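Local atomic coordinates of aminoglycoside phosphotransferase (Alicyclobacillus acidocaldarius subsp. acidocaldarius, PDB entry 4PDY), a protein that probably transfers a phosphoryl group to a small-molecule substrate, perhaps an aminoglycoside, using a protein kinase-like fold. Residues R189-L192 with H193-A196. Numbering follows the deposited sequence.
Sequences RDEL and HRDA
Glu191 and Asp195 run side by side one turn apart on the first two turns of the alpha-helix 189-203, in the helical part of this phosphotransferase fold, away from the residues that line the bound histidine. Four successive i to i+4 backbone hydrogen bonds tie the turns together, from His193 N to Arg189 O (2.9 Å) through to Ala196 N to Leu192 O. The tight side is the one turned into the protein: Leu192 and Ala196 are buried, Leu192 against Trp169 of helix 154-173 and Pro302, Ala196 against Trp162 and Phe301. Asp195 belongs to this side too. With CG beside its own backbone N (chi1 -79°), its carboxylate turns back along the helix, and OD2 comes 3.9 Å from Glu191 CG. The two carboxylates are like charges, Glu191 OE1 lying 4.3 Å from Asp195 OD2, and one water bridges them, donating to Glu191 OE1 at 2.9 Å and to Asp195 OD2 at 2.7 Å. Arg335 forms a salt bridge to OD2 and Arg300 one to OD1, which probably offset the buried charge; OD1 also accepts a hydrogen bond from Gln336. An asparagine here would probably leave those two arginines without their shared counter-charge and weaken the join to helix 319-347. The solvent side is looser. Arg194, bent at its third torsion (chi3 -28°), folds back along the helix and lays one guanidinium face over Glu191 CA, near the rim of the group, with NH2 4.0 Å from that carbon. It makes no salt bridge with Glu191, whose OE2 stays 4.9 Å from Arg194 NH1. Round the helix, the exposed His193 sets its ring nearly parallel to that of Trp162, and a water bridges it to Asp190, donating to Asp190 OD1 at 3.2 Å and also hydrogen-bonding to His193 ND1.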
loop_
_atom_site.group_PDB
_atom_site.type_symbol
_atom_site.label_atom_id
_atom_site.label_comp_id
_atom_site.label_asym_id
_atom_site.label_seq_id
_atom_site.Cartn_x
_atom_site.Cartn_y
_atom_site.Cartn_z
ATOM N N ARG A 189 -7.675 19.147 -18.102
ATOM C CA ARG A 189 -8.418 19.712 -16.975
ATOM C C ARG A 189 -9.856 19.226 -16.900
ATOM O O ARG A 189 -10.354 18.946 -15.823
ATOM C CB ARG A 189 -8.463 21.231 -17.065
ATOM C CG ARG A 189 -7.186 21.917 -16.639
ATOM C CD ARG A 189 -7.294 23.411 -16.931
ATOM N NE ARG A 189 -7.011 23.680 -18.342
ATOM C CZ ARG A 189 -7.109 24.870 -18.926
ATOM N NH1 ARG A 189 -7.530 25.941 -18.242
ATOM N NH2 ARG A 189 -6.796 24.977 -20.218
ATOM N N ASP A 190 -10.536 19.147 -18.036
ATOM C CA ASP A 190 -11.951 18.818 -17.998
ATOM C C ASP A 190 -12.151 17.367 -17.554
ATOM O O ASP A 190 -13.041 17.102 -16.725
ATOM C CB ASP A 190 -12.641 19.144 -19.325
ATOM C CG ASP A 190 -12.773 20.661 -19.565
ATOM O OD1 ASP A 190 -13.476 21.363 -18.781
ATOM O OD2 ASP A 190 -12.179 21.154 -20.546
ATOM N N GLU A 191 -11.286 16.441 -18.005
ATOM C CA GLU A 191 -11.394 15.054 -17.542
ATOM C C GLU A 191 -11.026 14.922 -16.068
ATOM O O GLU A 191 -11.634 14.156 -15.326
ATOM C CB GLU A 191 -10.533 14.087 -18.365
ATOM C CG GLU A 191 -10.501 12.656 -17.796
ATOM C CD GLU A 191 -9.586 11.692 -18.552
ATOM O OE1 GLU A 191 -8.484 11.320 -18.008
ATOM O OE2 GLU A 191 -9.980 11.313 -19.686
ATOM N N LEU A 192 -9.974 15.608 -15.657
ATOM C CA LEU A 192 -9.561 15.544 -14.264
ATOM C C LEU A 192 -10.673 16.075 -13.350
ATOM O O LEU A 192 -10.978 15.486 -12.322
ATOM C CB LEU A 192 -8.276 16.351 -14.070
ATOM C CG LEU A 192 -7.002 15.813 -14.724
ATOM C CD1 LEU A 192 -5.907 16.844 -14.502
ATOM C CD2 LEU A 192 -6.604 14.488 -14.116
ATOM N N HIS A 193 -11.267 17.193 -13.753
ATOM C CA HIS A 193 -12.376 17.802 -13.002
ATOM C C HIS A 193 -13.559 16.828 -12.898
ATOM O O HIS A 193 -14.103 16.606 -11.807
ATOM C CB HIS A 193 -12.778 19.127 -13.664
ATOM C CG HIS A 193 -13.861 19.885 -12.954
ATOM N ND1 HIS A 193 -14.495 20.962 -13.525
ATOM C CD2 HIS A 193 -14.410 19.733 -11.726
ATOM C CE1 HIS A 193 -15.392 21.443 -12.682
ATOM N NE2 HIS A 193 -15.365 20.713 -11.584
ATOM N N ARG A 194 -13.918 16.217 -14.016
ATOM C CA ARG A 194 -15.035 15.268 -14.043
ATOM C C ARG A 194 -14.780 14.100 -13.099
ATOM O O ARG A 194 -15.630 13.720 -12.302
ATOM C CB ARG A 194 -15.286 14.740 -15.457
ATOM C CG ARG A 194 -16.607 14.002 -15.578
ATOM C CD ARG A 194 -16.814 13.222 -16.874
ATOM N NE ARG A 194 -16.102 13.766 -18.031
ATOM C CZ ARG A 194 -15.106 13.170 -18.696
ATOM N NH1 ARG A 194 -14.660 11.968 -18.367
ATOM N NH2 ARG A 194 -14.559 13.791 -19.730
ATOM N N ASP A 195 -13.579 13.530 -13.179
ATOM C CA ASP A 195 -13.261 12.395 -12.333
ATOM C C ASP A 195 -13.245 12.748 -10.841
ATOM O O ASP A 195 -13.747 11.992 -10.011
ATOM C CB ASP A 195 -11.891 11.820 -12.709
ATOM C CG ASP A 195 -11.904 10.940 -13.953
ATOM O OD1 ASP A 195 -12.983 10.535 -14.426
ATOM O OD2 ASP A 195 -10.784 10.632 -14.443
ATOM N N ALA A 196 -12.635 13.883 -10.487
ATOM C CA ALA A 196 -12.612 14.308 -9.091
ATOM C C ALA A 196 -14.038 14.528 -8.568
ATOM O O ALA A 196 -14.354 14.106 -7.457
ATOM C CB ALA A 196 -11.793 15.575 -8.917
HETATM O O HOH W 1 -12.937 22.051 -15.711
HETATM O O HOH W 2 -8.331 11.602 -15.106
#